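Local coordinates for putative cell invasion protein with MAC/Perforin domain (Bacteroides thetaiotaomicron VPI-5482, PDB 3KK7) that is of unknown function but carries a membrane-attack complex/perforin domain and may take part in cell invasion, at residues 67-72 and 133-138; 106-111 and 141-146; 398-403 and 445-450; 480-485 and 491-496. One frame throughout, in Å; residues are numbered along the deposited sequence.

Contact 1. Residues 67-72 and 133-138; sequences SIIGDF and GPFKFG
Ile69 and Phe135 set their side chains almost perpendicular to each other, the isoleucine offering its longer branch to the far end of the ring. CG1 of Ile69 sits 4.0 Å from CE1 of Phe135, and CD1 of Ile69 is 4.1 Å from CZ of the same ring, so two neighbouring ring carbons share the branch. Phe135 swings its ring off the helix and over to the loop because CG lies anti to the backbone N (chi1 173°). Ser67 O comes obliquely to 3.9 Å from Phe135 CE1; this carbonyl, which is not bonded to the ring, accepts a hydrogen bond from Arg139 NH2. Nearby, Ser67 CB rests 3.8 Å from Gly138 O, a small side chain against helix backbone. A type II turn from Ile68 to Asp71, closed by Asp71 N to Ile68 O (3.2 Å), sets Ile69 in place; Gly70 takes its third position with phi 85°, where a CB would press on the carbonyl of Ile69. Because the ring also stacks on Phe120, losing it to an alanine would probably open a gap beside Ile69 CG1 and deprive Phe120 of this partner. The contact joins the loop between strands 58-60 and 75-76 to the start of helix 133-146; beyond it Ile69 packs on strand 334-338, and Ile68 on strand 220-230 of the MACPF domain's antiparallel sheet.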
loop_
_atom_site.group_PDB
_atom_site.type_symbol
_atom_site.label_atom_id
_atom_site.label_comp_id
_atom_site.label_asym_id
_atom_site.label_seq_id
_atom_site.Cartn_x
_atom_site.Cartn_y
_atom_site.Cartn_z
ATOM N N SER A 67 -12.109 -1.802 -9.650
ATOM C CA SER A 67 -11.850 -3.251 -9.588
ATOM C C SER A 67 -11.514 -3.840 -10.958
ATOM O O SER A 67 -11.339 -5.042 -11.086
ATOM C CB SER A 67 -12.994 -4.041 -8.933
ATOM O OG SER A 67 -13.952 -4.422 -9.892
ATOM N N ILE A 68 -11.412 -2.987 -11.983
ATOM C CA ILE A 68 -10.917 -3.406 -13.277
ATOM C C ILE A 68 -9.411 -3.190 -13.223
ATOM O O ILE A 68 -8.928 -2.075 -13.049
ATOM C CB ILE A 68 -11.527 -2.637 -14.421
ATOM C CG1 ILE A 68 -13.060 -2.692 -14.359
ATOM C CG2 ILE A 68 -11.054 -3.236 -15.735
ATOM C CD1 ILE A 68 -13.672 -4.072 -14.566
ATOM N N ILE A 69 -8.688 -4.296 -13.360
ATOM C CA ILE A 69 -7.236 -4.322 -13.252
ATOM C C ILE A 69 -6.600 -3.488 -14.363
ATOM O O ILE A 69 -6.821 -3.748 -15.546
ATOM C CB ILE A 69 -6.704 -5.758 -13.368
ATOM C CG1 ILE A 69 -7.300 -6.650 -12.272
ATOM C CG2 ILE A 69 -5.168 -5.766 -13.296
ATOM C CD1 ILE A 69 -7.270 -8.124 -12.633
ATOM N N GLY A 70 -5.815 -2.498 -13.966
ATOM C CA GLY A 70 -5.102 -1.657 -14.920
ATOM C C GLY A 70 -5.884 -0.483 -15.483
ATOM O O GLY A 70 -5.366 0.261 -16.312
ATOM N N ASP A 71 -7.121 -0.318 -15.017
ATOM C CA ASP A 71 -8.005 0.780 -15.391
ATOM C C ASP A 71 -7.378 2.117 -14.947
ATOM O O ASP A 71 -7.096 2.302 -13.768
ATOM C CB ASP A 71 -9.365 0.530 -14.700
ATOM C CG ASP A 71 -10.418 1.621 -14.951
ATOM O OD1 ASP A 71 -10.118 2.710 -15.495
ATOM O OD2 ASP A 71 -11.581 1.356 -14.560
ATOM N N PHE A 72 -7.215 3.043 -15.893
ATOM C CA PHE A 72 -6.628 4.345 -15.631
ATOM C C PHE A 72 -7.337 5.116 -14.525
ATOM O O PHE A 72 -6.700 5.881 -13.819
ATOM C CB PHE A 72 -6.565 5.199 -16.907
ATOM C CG PHE A 72 -7.881 5.761 -17.333
ATOM C CD1 PHE A 72 -8.308 6.995 -16.853
ATOM C CD2 PHE A 72 -8.696 5.069 -18.210
ATOM C CE1 PHE A 72 -9.525 7.539 -17.248
ATOM C CE2 PHE A 72 -9.935 5.601 -18.605
ATOM C CZ PHE A 72 -10.347 6.840 -18.120
ATOM N N GLY A 133 -7.827 -9.884 -0.070
ATOM C CA GLY A 133 -9.121 -9.465 0.488
ATOM C C GLY A 133 -9.685 -8.177 -0.106
ATOM O O GLY A 133 -10.815 -8.140 -0.603
ATOM N N PRO A 134 -8.886 -7.105 -0.099
ATOM C CA PRO A 134 -9.430 -5.833 -0.627
ATOM C C PRO A 134 -9.778 -5.867 -2.113
ATOM O O PRO A 134 -10.807 -5.305 -2.522
ATOM C CB PRO A 134 -8.328 -4.820 -0.323
ATOM C CG PRO A 134 -7.545 -5.472 0.846
ATOM C CD PRO A 134 -7.578 -6.933 0.555
ATOM N N PHE A 135 -8.955 -6.542 -2.907
ATOM C CA PHE A 135 -9.271 -6.702 -4.309
ATOM C C PHE A 135 -10.602 -7.438 -4.462
ATOM O O PHE A 135 -11.468 -7.002 -5.200
ATOM C CB PHE A 135 -8.175 -7.455 -5.043
ATOM C CG PHE A 135 -8.532 -7.775 -6.445
ATOM C CD1 PHE A 135 -8.698 -6.753 -7.364
ATOM C CD2 PHE A 135 -8.737 -9.088 -6.845
ATOM C CE1 PHE A 135 -9.061 -7.021 -8.662
ATOM C CE2 PHE A 135 -9.098 -9.390 -8.145
ATOM C CZ PHE A 135 -9.274 -8.362 -9.059
ATOM N N LYS A 136 -10.761 -8.552 -3.752
ATOM C CA LYS A 136 -11.984 -9.367 -3.877
ATOM C C LYS A 136 -13.212 -8.606 -3.374
ATOM O O LYS A 136 -14.304 -8.698 -3.948
ATOM C CB LYS A 136 -11.843 -10.687 -3.117
ATOM C CG LYS A 136 -10.766 -11.584 -3.636
ATOM C CD LYS A 136 -10.556 -12.809 -2.766
ATOM C CE LYS A 136 -9.504 -13.716 -3.407
ATOM N NZ LYS A 136 -9.109 -14.844 -2.520
ATOM N N PHE A 137 -13.010 -7.852 -2.301
ATOM C CA PHE A 137 -14.067 -7.026 -1.749
ATOM C C PHE A 137 -14.533 -5.975 -2.760
ATOM O O PHE A 137 -15.712 -5.789 -2.957
ATOM C CB PHE A 137 -13.603 -6.346 -0.451
ATOM C CG PHE A 137 -14.628 -5.359 0.126
ATOM C CD1 PHE A 137 -15.683 -5.813 0.918
ATOM C CD2 PHE A 137 -14.545 -4.003 -0.161
ATOM C CE1 PHE A 137 -16.621 -4.942 1.413
ATOM C CE2 PHE A 137 -15.487 -3.112 0.342
ATOM C CZ PHE A 137 -16.529 -3.586 1.132
ATOM N N GLY A 138 -13.583 -5.308 -3.401
ATOM C CA GLY A 138 -13.881 -4.282 -4.389
ATOM C C GLY A 138 -14.608 -4.829 -5.591
ATOM O O GLY A 138 -15.510 -4.192 -6.129
#

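Contact 2. Residues 106-111 and 141-146; sequences LSYSDF and KTIKET
Apolar packing joins Ile143 to Phe111: CG1 of Ile143 meets the edge of the Phe111 ring near the ring plane, 4.0 Å from Phe111 CE1. CG1 of Ile143 stands anti to the carbonyl carbon (chi1 -55°), which points that branch, with CD1 at its end, at the two aromatic residues. The Tyr108 ring in turn has Phe111 CE1 at its edge, in plane. Both rings also meet His159 of strand 157-173, the antiparallel neighbour of strand 93-108 in the large sheet of the MACPF domain; helix 133-146 lies against the end of strand 93-108, where the chain turns into a loop, and Ile143 also touches His159. A van der Waals contact on a polar atom follows: Tyr108 and Ile143 approach from opposite directions, and Ile143 CD1 reaches 3.8 Å from Tyr108 OH, a hydroxyl hydrogen-bonded to Arg139 NH1, one turn back on the helix. The helix carries polar bonds of its own. Thr142 O is gripped twice by one residue, from Thr146 N at 2.8 Å and from Thr146 OG1 at 2.7 Å, the hydroxyl standing above the carbonyl plane. Lys141 NZ forms a salt bridge of 3.0 Å with Glu145 OE2, one turn on, approaching on the syn side of the carboxylate.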
loop_
_atom_site.group_PDB
_atom_site.type_symbol
_atom_site.label_atom_id
_atom_site.label_comp_id
_atom_site.label_asym_id
_atom_site.label_seq_id
_atom_site.Cartn_x
_atom_site.Cartn_y
_atom_site.Cartn_z
ATOM N N LEU A 106 -12.917 -14.334 -18.203
ATOM C CA LEU A 106 -12.814 -15.007 -16.915
ATOM C C LEU A 106 -14.209 -15.311 -16.376
ATOM O O LEU A 106 -15.049 -14.430 -16.311
ATOM C CB LEU A 106 -12.072 -14.115 -15.925
ATOM C CG LEU A 106 -11.748 -14.735 -14.572
ATOM C CD1 LEU A 106 -10.836 -15.975 -14.773
ATOM C CD2 LEU A 106 -11.100 -13.653 -13.694
ATOM N N SER A 107 -14.437 -16.553 -15.986
ATOM C CA SER A 107 -15.657 -16.935 -15.317
ATOM C C SER A 107 -15.320 -17.359 -13.901
ATOM O O SER A 107 -14.335 -18.065 -13.683
ATOM C CB SER A 107 -16.280 -18.109 -16.019
ATOM O OG SER A 107 -16.524 -17.815 -17.370
ATOM N N TYR A 108 -16.170 -16.963 -12.950
ATOM C CA TYR A 108 -15.935 -17.231 -11.546
ATOM C C TYR A 108 -17.234 -17.322 -10.758
ATOM O O TYR A 108 -18.066 -16.420 -10.791
ATOM C CB TYR A 108 -14.959 -16.192 -10.951
ATOM C CG TYR A 108 -15.332 -14.713 -11.052
ATOM C CD1 TYR A 108 -15.233 -14.014 -12.261
ATOM C CD2 TYR A 108 -15.725 -13.996 -9.912
ATOM C CE1 TYR A 108 -15.569 -12.634 -12.345
ATOM C CE2 TYR A 108 -16.046 -12.631 -9.970
ATOM C CZ TYR A 108 -15.970 -11.952 -11.182
ATOM O OH TYR A 108 -16.282 -10.608 -11.214
ATOM N N SER A 109 -17.380 -18.443 -10.056
ATOM C CA SER A 109 -18.550 -18.744 -9.226
ATOM C C SER A 109 -18.548 -18.045 -7.898
ATOM O O SER A 109 -19.541 -18.107 -7.169
ATOM C CB SER A 109 -18.617 -20.238 -8.919
ATOM O OG SER A 109 -18.932 -20.967 -10.085
ATOM N N ASP A 110 -17.433 -17.439 -7.534
ATOM C CA ASP A 110 -17.377 -16.731 -6.266
ATOM C C ASP A 110 -16.113 -15.899 -6.235
ATOM O O ASP A 110 -15.285 -15.979 -7.165
ATOM C CB ASP A 110 -17.486 -17.690 -5.050
ATOM C CG ASP A 110 -16.239 -18.531 -4.833
ATOM O OD1 ASP A 110 -15.107 -18.035 -5.002
ATOM O OD2 ASP A 110 -16.391 -19.711 -4.467
ATOM N N PHE A 111 -15.954 -15.122 -5.168
ATOM C CA PHE A 111 -14.921 -14.109 -5.142
ATOM C C PHE A 111 -13.545 -14.647 -4.803
ATOM O O PHE A 111 -12.571 -13.968 -5.042
ATOM C CB PHE A 111 -15.394 -12.896 -4.339
ATOM C CG PHE A 111 -16.587 -12.253 -4.977
ATOM C CD1 PHE A 111 -16.438 -11.461 -6.113
ATOM C CD2 PHE A 111 -17.864 -12.554 -4.558
ATOM C CE1 PHE A 111 -17.570 -10.917 -6.769
ATOM C CE2 PHE A 111 -18.985 -12.036 -5.210
ATOM C CZ PHE A 111 -18.840 -11.226 -6.312
ATOM N N LYS A 141 -18.158 -5.472 -4.462
ATOM C CA LYS A 141 -18.819 -4.193 -4.259
ATOM C C LYS A 141 -19.298 -3.614 -5.609
ATOM O O LYS A 141 -20.441 -3.173 -5.736
ATOM C CB LYS A 141 -17.870 -3.246 -3.498
ATOM C CG LYS A 141 -18.380 -1.824 -3.340
ATOM C CD LYS A 141 -17.500 -0.999 -2.366
ATOM C CE LYS A 141 -17.970 0.458 -2.258
ATOM N NZ LYS A 141 -17.808 1.229 -3.542
ATOM N N THR A 142 -18.435 -3.682 -6.616
ATOM C CA THR A 142 -18.767 -3.241 -7.945
ATOM C C THR A 142 -19.881 -4.079 -8.540
ATOM O O THR A 142 -20.833 -3.525 -9.109
ATOM C CB THR A 142 -17.528 -3.296 -8.897
ATOM O OG1 THR A 142 -16.472 -2.520 -8.337
ATOM C CG2 THR A 142 -17.869 -2.759 -10.289
ATOM N N ILE A 143 -19.770 -5.408 -8.426
ATOM C CA ILE A 143 -20.829 -6.268 -8.972
ATOM C C ILE A 143 -22.157 -5.840 -8.355
ATOM O O ILE A 143 -23.134 -5.618 -9.069
ATOM C CB ILE A 143 -20.664 -7.775 -8.685
ATOM C CG1 ILE A 143 -19.310 -8.291 -9.166
ATOM C CG2 ILE A 143 -21.779 -8.562 -9.369
ATOM C CD1 ILE A 143 -19.016 -8.017 -10.612
ATOM N N LYS A 144 -22.176 -5.680 -7.040
ATOM C CA LYS A 144 -23.406 -5.324 -6.364
ATOM C C LYS A 144 -23.948 -3.956 -6.794
ATOM O O LYS A 144 -25.151 -3.785 -6.868
ATOM C CB LYS A 144 -23.240 -5.390 -4.849
ATOM C CG LYS A 144 -23.126 -6.790 -4.286
ATOM C CD LYS A 144 -23.290 -6.746 -2.758
ATOM C CE LYS A 144 -23.331 -8.111 -2.143
ATOM N NZ LYS A 144 -23.607 -8.031 -0.674
ATOM N N GLU A 145 -23.071 -3.015 -7.129
ATOM C CA GLU A 145 -23.509 -1.679 -7.553
ATOM C C GLU A 145 -23.894 -1.661 -9.007
ATOM O O GLU A 145 -24.678 -0.814 -9.417
ATOM C CB GLU A 145 -22.416 -0.624 -7.334
ATOM C CG GLU A 145 -22.155 -0.284 -5.889
ATOM C CD GLU A 145 -20.875 0.502 -5.658
ATOM O OE1 GLU A 145 -20.154 0.832 -6.619
ATOM O OE2 GLU A 145 -20.582 0.800 -4.482
ATOM N N THR A 146 -23.335 -2.572 -9.803
ATOM C CA THR A 146 -23.542 -2.554 -11.264
ATOM C C THR A 146 -24.785 -3.286 -11.678
ATOM O O THR A 146 -25.362 -2.992 -12.727
ATOM C CB THR A 146 -22.396 -3.228 -11.988
ATOM O OG1 THR A 146 -21.181 -2.600 -11.602
ATOM C CG2 THR A 146 -22.565 -3.136 -13.469
#

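Contact 3. Residues 398-403 and 445-450; sequences PVLNTR and KYYQLK
The carbonyl oxygens of Tyr447 and Leu449 both accept from Gln25 NE2, a shared amide that ties down the loop 445-450 while the side chains of these two residues turn to Leu400. No hydrogen bond spans the segments; the contact is apolar and centres on one methyl group. Leu400 CD1 lies 4.0 Å from Leu449 CD2 and 4.3 Å from Tyr447 CE2, so it is shared by a methyl and an aromatic carbon. The two leucines meet nearly perpendicular, whereas the methyl meets the tyrosine ring obliquely. Leu400 extends to them with CG anti to its own N (chi1 178°). All three residues also pack on Ile377, making a small buried cluster in the D2 domain. Leu400 belongs to strand 392-401, which runs antiparallel to both 376-386 and 407-411 in a mixed sheet, and the loop crosses from helix 429-443 to strand 450-454 of that sheet, with Tyr447 also touching Phe410 of strand 407-411.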
loop_
_atom_site.group_PDB
_atom_site.type_symbol
_atom_site.label_atom_id
_atom_site.label_comp_id
_atom_site.label_asym_id
_atom_site.label_seq_id
_atom_site.Cartn_x
_atom_site.Cartn_y
_atom_site.Cartn_z
ATOM N N PRO A 398 13.491 1.629 28.121
ATOM C CA PRO A 398 12.600 2.677 27.655
ATOM C C PRO A 398 12.165 2.368 26.235
ATOM O O PRO A 398 13.003 1.988 25.421
ATOM C CB PRO A 398 13.481 3.922 27.684
ATOM C CG PRO A 398 14.852 3.426 27.512
ATOM C CD PRO A 398 14.905 2.031 28.020
ATOM N N VAL A 399 10.868 2.509 25.950
ATOM C CA VAL A 399 10.332 2.274 24.608
ATOM C C VAL A 399 9.589 3.522 24.145
ATOM O O VAL A 399 8.569 3.881 24.709
ATOM C CB VAL A 399 9.383 1.050 24.574
ATOM C CG1 VAL A 399 8.834 0.847 23.183
ATOM C CG2 VAL A 399 10.095 -0.212 25.021
ATOM N N LEU A 400 10.100 4.191 23.112
ATOM C CA LEU A 400 9.403 5.347 22.542
ATOM C C LEU A 400 8.246 4.878 21.674
ATOM O O LEU A 400 8.456 4.167 20.691
ATOM C CB LEU A 400 10.357 6.171 21.700
ATOM C CG LEU A 400 9.742 7.387 20.999
ATOM C CD1 LEU A 400 9.264 8.454 22.018
ATOM C CD2 LEU A 400 10.763 7.929 19.995
ATOM N N ASN A 401 7.027 5.255 22.054
ATOM C CA ASN A 401 5.849 5.042 21.219
ATOM C C ASN A 401 5.698 6.254 20.309
ATOM O O ASN A 401 5.533 7.371 20.813
ATOM C CB ASN A 401 4.573 4.817 22.044
ATOM C CG ASN A 401 4.436 3.363 22.547
ATOM O OD1 ASN A 401 3.444 2.687 22.260
ATOM N ND2 ASN A 401 5.443 2.882 23.292
ATOM N N THR A 402 5.768 6.036 18.987
ATOM C CA THR A 402 5.717 7.127 18.017
ATOM C C THR A 402 4.286 7.583 17.783
ATOM O O THR A 402 3.362 6.979 18.283
ATOM C CB THR A 402 6.357 6.715 16.665
ATOM O OG1 THR A 402 5.528 5.751 15.992
ATOM C CG2 THR A 402 7.750 6.139 16.888
ATOM N N ARG A 403 4.114 8.631 16.994
ATOM C CA ARG A 403 2.799 9.120 16.621
ATOM C C ARG A 403 1.957 8.058 15.913
ATOM O O ARG A 403 0.711 8.005 16.040
ATOM C CB ARG A 403 2.934 10.304 15.670
ATOM C CG ARG A 403 3.492 11.579 16.283
ATOM C CD ARG A 403 3.311 12.743 15.309
ATOM N NE ARG A 403 4.168 12.592 14.141
ATOM C CZ ARG A 403 3.965 13.154 12.944
ATOM N NH1 ARG A 403 4.826 12.921 11.962
ATOM N NH2 ARG A 403 2.920 13.931 12.707
ATOM N N LYS A 445 15.853 14.732 30.162
ATOM C CA LYS A 445 16.729 15.824 29.712
ATOM C C LYS A 445 16.497 16.183 28.240
ATOM O O LYS A 445 16.826 17.286 27.820
ATOM C CB LYS A 445 18.212 15.448 29.873
ATOM C CG LYS A 445 18.754 15.256 31.304
ATOM C CD LYS A 445 20.072 14.419 31.257
ATOM C CE LYS A 445 21.163 14.885 32.238
ATOM N NZ LYS A 445 20.887 14.527 33.641
ATOM N N TYR A 446 15.949 15.242 27.470
ATOM C CA TYR A 446 15.785 15.397 26.027
ATOM C C TYR A 446 14.313 15.397 25.571
ATOM O O TYR A 446 13.979 16.035 24.570
ATOM C CB TYR A 446 16.578 14.279 25.317
ATOM C CG TYR A 446 17.979 14.122 25.861
ATOM C CD1 TYR A 446 19.008 14.971 25.452
ATOM C CD2 TYR A 446 18.272 13.153 26.818
ATOM C CE1 TYR A 446 20.311 14.846 25.982
ATOM C CE2 TYR A 446 19.568 13.021 27.357
ATOM C CZ TYR A 446 20.581 13.874 26.933
ATOM O OH TYR A 446 21.852 13.745 27.460
ATOM N N TYR A 447 13.451 14.675 26.297
ATOM C CA TYR A 447 12.048 14.483 25.909
ATOM C C TYR A 447 11.145 15.029 27.006
ATOM O O TYR A 447 11.334 14.701 28.183
ATOM C CB TYR A 447 11.715 13.004 25.776
ATOM C CG TYR A 447 12.421 12.231 24.693
ATOM C CD1 TYR A 447 13.654 11.616 24.921
ATOM C CD2 TYR A 447 11.818 12.031 23.462
ATOM C CE1 TYR A 447 14.282 10.861 23.909
ATOM C CE2 TYR A 447 12.437 11.284 22.459
ATOM C CZ TYR A 447 13.655 10.709 22.683
ATOM O OH TYR A 447 14.222 9.978 21.672
ATOM N N GLN A 448 10.151 15.821 26.604
ATOM C CA GLN A 448 9.192 16.451 27.524
ATOM C C GLN A 448 7.786 15.850 27.399
ATOM O O GLN A 448 6.789 16.470 27.805
ATOM C CB GLN A 448 9.107 17.944 27.231
ATOM C CG GLN A 448 10.274 18.765 27.743
ATOM C CD GLN A 448 9.926 20.239 27.772
ATOM O OE1 GLN A 448 9.190 20.729 26.909
ATOM N NE2 GLN A 448 10.429 20.951 28.771
ATOM N N LEU A 449 7.713 14.648 26.827
ATOM C CA LEU A 449 6.450 13.956 26.646
ATOM C C LEU A 449 6.165 13.087 27.872
ATOM O O LEU A 449 7.004 12.951 28.759
ATOM C CB LEU A 449 6.467 13.130 25.355
ATOM C CG LEU A 449 7.726 12.395 24.876
ATOM C CD1 LEU A 449 8.326 11.436 25.927
ATOM C CD2 LEU A 449 7.385 11.652 23.569
ATOM N N LYS A 450 4.958 12.536 27.925
ATOM C CA LYS A 450 4.568 11.615 28.975
ATOM C C LYS A 450 5.581 10.464 29.028
ATOM O O LYS A 450 5.822 9.804 28.031
ATOM C CB LYS A 450 3.153 11.080 28.694
ATOM C CG LYS A 450 2.512 10.203 29.795
ATOM C CD LYS A 450 1.426 9.220 29.247
ATOM C CE LYS A 450 0.045 9.862 28.971
ATOM N NZ LYS A 450 -0.882 8.867 28.334
#

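Contact 4. Residues 480-485 and 491-496; sequences YKFKNA and YIYNPT
Tyr480 and Tyr493 exchange two nearly straight backbone hydrogen bonds, Tyr493 N to Tyr480 O at 2.8 Å and Tyr480 N to Tyr493 O at 3.0 Å. Phe482 and Tyr491 form the next hydrogen-bonded pair, with Tyr491 N to Phe482 O at 2.9 Å and Phe482 N to Tyr491 O at 3.0 Å, the less straight of the two (154°); Lys481 and Ile492 lie between as a non-hydrogen-bonded pair. This is the ladder of an antiparallel beta hairpin. On the face that carries Tyr480, Phe482, Tyr491 and Tyr493, the Tyr493 ring lies against its strand partner: with CG between N and the carbonyl carbon (chi1 67°), it lays CZ 3.6 Å from Tyr480 CB. Phe482 receives Tyr493 CE1 at its edge, 3.9 Å from CD1, and lies slid aside from the Tyr491 ring, planes 29° apart. Pro495 CG meets the Tyr480 ring edge at 3.9 Å from CD2. Tyr493 OH is hydrogen-bonded to Lys525 O; a serine at this position would probably cost Lys525 O the tyrosine hydroxyl and strip Tyr480 CB and Phe482 CD1 of the ring they pack on. Helix 529-535 packs on this face through Met529 and Leu532, which touch Tyr491, while strand 489-494 continues the D3 sheet to strand 499-504.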
loop_
_atom_site.group_PDB
_atom_site.type_symbol
_atom_site.label_atom_id
_atom_site.label_comp_id
_atom_site.label_asym_id
_atom_site.label_seq_id
_atom_site.Cartn_x
_atom_site.Cartn_y
_atom_site.Cartn_z
ATOM N N TYR A 480 23.976 14.055 15.291
ATOM C CA TYR A 480 24.068 15.134 14.339
ATOM C C TYR A 480 22.781 15.129 13.527
ATOM O O TYR A 480 22.001 14.187 13.589
ATOM C CB TYR A 480 25.263 14.931 13.409
ATOM C CG TYR A 480 26.621 14.943 14.089
ATOM C CD1 TYR A 480 27.368 16.108 14.178
ATOM C CD2 TYR A 480 27.166 13.773 14.610
ATOM C CE1 TYR A 480 28.622 16.109 14.781
ATOM C CE2 TYR A 480 28.409 13.765 15.211
ATOM C CZ TYR A 480 29.126 14.933 15.295
ATOM O OH TYR A 480 30.351 14.913 15.893
ATOM N N LYS A 481 22.564 16.185 12.762
ATOM C CA LYS A 481 21.384 16.267 11.927
ATOM C C LYS A 481 21.705 17.011 10.632
ATOM O O LYS A 481 22.679 17.786 10.557
ATOM C CB LYS A 481 20.259 16.985 12.680
ATOM C CG LYS A 481 20.481 18.475 12.780
ATOM C CD LYS A 481 19.506 19.177 13.703
ATOM C CE LYS A 481 19.683 20.689 13.598
ATOM N NZ LYS A 481 18.838 21.375 14.575
ATOM N N PHE A 482 20.876 16.775 9.622
ATOM C CA PHE A 482 20.900 17.596 8.415
ATOM C C PHE A 482 19.528 17.553 7.734
ATOM O O PHE A 482 18.759 16.598 7.928
ATOM C CB PHE A 482 22.008 17.147 7.453
ATOM C CG PHE A 482 21.708 15.860 6.746
ATOM C CD1 PHE A 482 21.942 14.638 7.370
ATOM C CD2 PHE A 482 21.181 15.865 5.454
ATOM C CE1 PHE A 482 21.662 13.432 6.708
ATOM C CE2 PHE A 482 20.885 14.665 4.785
ATOM C CZ PHE A 482 21.123 13.445 5.407
ATOM N N LYS A 483 19.236 18.590 6.951
ATOM C CA LYS A 483 18.010 18.643 6.179
ATOM C C LYS A 483 18.256 18.324 4.720
ATOM O O LYS A 483 19.099 18.952 4.095
ATOM C CB LYS A 483 17.365 20.022 6.277
ATOM C CG LYS A 483 15.930 20.019 5.828
ATOM C CD LYS A 483 15.250 21.340 6.072
ATOM C CE LYS A 483 15.651 22.357 5.043
ATOM N NZ LYS A 483 14.647 23.435 5.027
ATOM N N ASN A 484 17.499 17.372 4.178
ATOM C CA ASN A 484 17.468 17.115 2.738
ATOM C C ASN A 484 16.710 18.257 2.058
ATOM O O ASN A 484 15.558 18.529 2.374
ATOM C CB ASN A 484 16.797 15.767 2.453
ATOM C CG ASN A 484 16.805 15.398 0.985
ATOM O OD1 ASN A 484 16.293 16.137 0.144
ATOM N ND2 ASN A 484 17.375 14.241 0.666
ATOM N N ALA A 485 17.372 18.927 1.128
ATOM C CA ALA A 485 16.808 20.102 0.483
ATOM C C ALA A 485 15.700 19.746 -0.488
ATOM O O ALA A 485 14.756 20.497 -0.630
ATOM C CB ALA A 485 17.896 20.884 -0.240
ATOM N N TYR A 491 17.022 14.624 9.100
ATOM C CA TYR A 491 17.528 13.310 9.469
ATOM C C TYR A 491 18.505 13.538 10.615
ATOM O O TYR A 491 19.545 14.200 10.439
ATOM C CB TYR A 491 18.212 12.622 8.292
ATOM C CG TYR A 491 17.296 12.285 7.163
ATOM C CD1 TYR A 491 16.565 11.111 7.179
ATOM C CD2 TYR A 491 17.150 13.129 6.075
ATOM C CE1 TYR A 491 15.696 10.772 6.135
ATOM C CE2 TYR A 491 16.281 12.796 5.023
ATOM C CZ TYR A 491 15.562 11.613 5.075
ATOM O OH TYR A 491 14.703 11.248 4.076
ATOM N N ILE A 492 18.109 13.049 11.793
ATOM C CA ILE A 492 18.916 13.104 13.005
ATOM C C ILE A 492 19.516 11.717 13.191
ATOM O O ILE A 492 18.792 10.733 13.311
ATOM C CB ILE A 492 18.083 13.531 14.217
ATOM C CG1 ILE A 492 17.332 14.816 13.862
ATOM C CG2 ILE A 492 18.966 13.753 15.421
ATOM C CD1 ILE A 492 16.724 15.557 15.050
ATOM N N TYR A 493 20.843 11.646 13.172
ATOM C CA TYR A 493 21.534 10.370 13.087
ATOM C C TYR A 493 22.633 10.274 14.105
ATOM O O TYR A 493 23.265 11.270 14.439
ATOM C CB TYR A 493 22.115 10.156 11.681
ATOM C CG TYR A 493 23.235 11.096 11.286
ATOM C CD1 TYR A 493 22.956 12.371 10.803
ATOM C CD2 TYR A 493 24.574 10.689 11.354
ATOM C CE1 TYR A 493 23.970 13.226 10.407
ATOM C CE2 TYR A 493 25.608 11.542 10.972
ATOM C CZ TYR A 493 25.301 12.810 10.504
ATOM O OH TYR A 493 26.314 13.666 10.137
ATOM N N ASN A 494 22.821 9.054 14.597
ATOM C CA ASN A 494 23.865 8.721 15.560
ATOM C C ASN A 494 24.963 7.926 14.851
ATOM O O ASN A 494 24.788 6.730 14.590
ATOM C CB ASN A 494 23.271 7.901 16.700
ATOM C CG ASN A 494 24.263 7.643 17.816
ATOM O OD1 ASN A 494 25.412 7.258 17.577
ATOM N ND2 ASN A 494 23.814 7.840 19.045
ATOM N N PRO A 495 26.101 8.577 14.549
ATOM C CA PRO A 495 27.123 7.923 13.760
ATOM C C PRO A 495 28.015 6.952 14.548
ATOM O O PRO A 495 28.949 6.412 13.967
ATOM C CB PRO A 495 27.933 9.095 13.252
ATOM C CG PRO A 495 27.949 10.003 14.425
ATOM C CD PRO A 495 26.569 9.880 15.034
ATOM N N THR A 496 27.738 6.726 15.835
ATOM C CA THR A 496 28.372 5.639 16.575
ATOM C C THR A 496 27.500 4.390 16.577
ATOM O O THR A 496 28.012 3.288 16.404
ATOM C CB THR A 496 28.613 6.003 18.019
ATOM O OG1 THR A 496 29.049 7.363 18.102
ATOM C CG2 THR A 496 29.652 5.074 18.634
#

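Contacts 1 and 2 belong to the MACPF domain and share helix 133-146, the first using its beginning and the second its end; their centres are about 11 Å apart. They touch, Lys136 CD packing on Phe111 O and Ser67 OG on Thr142 OG1. Their segments alternate along the chain, so one helix is joined both to an earlier loop and to the end of strand 93-108 in the MACPF sheet. Contacts 3 and 4 follow later in sequence, in the D2 and D3 ranges of an extended chain, with centres about 19 Å apart and nearest atoms about 9 Å. They lie far from the first pair, contacts 2 and 4 being about 51 Å apart between centres.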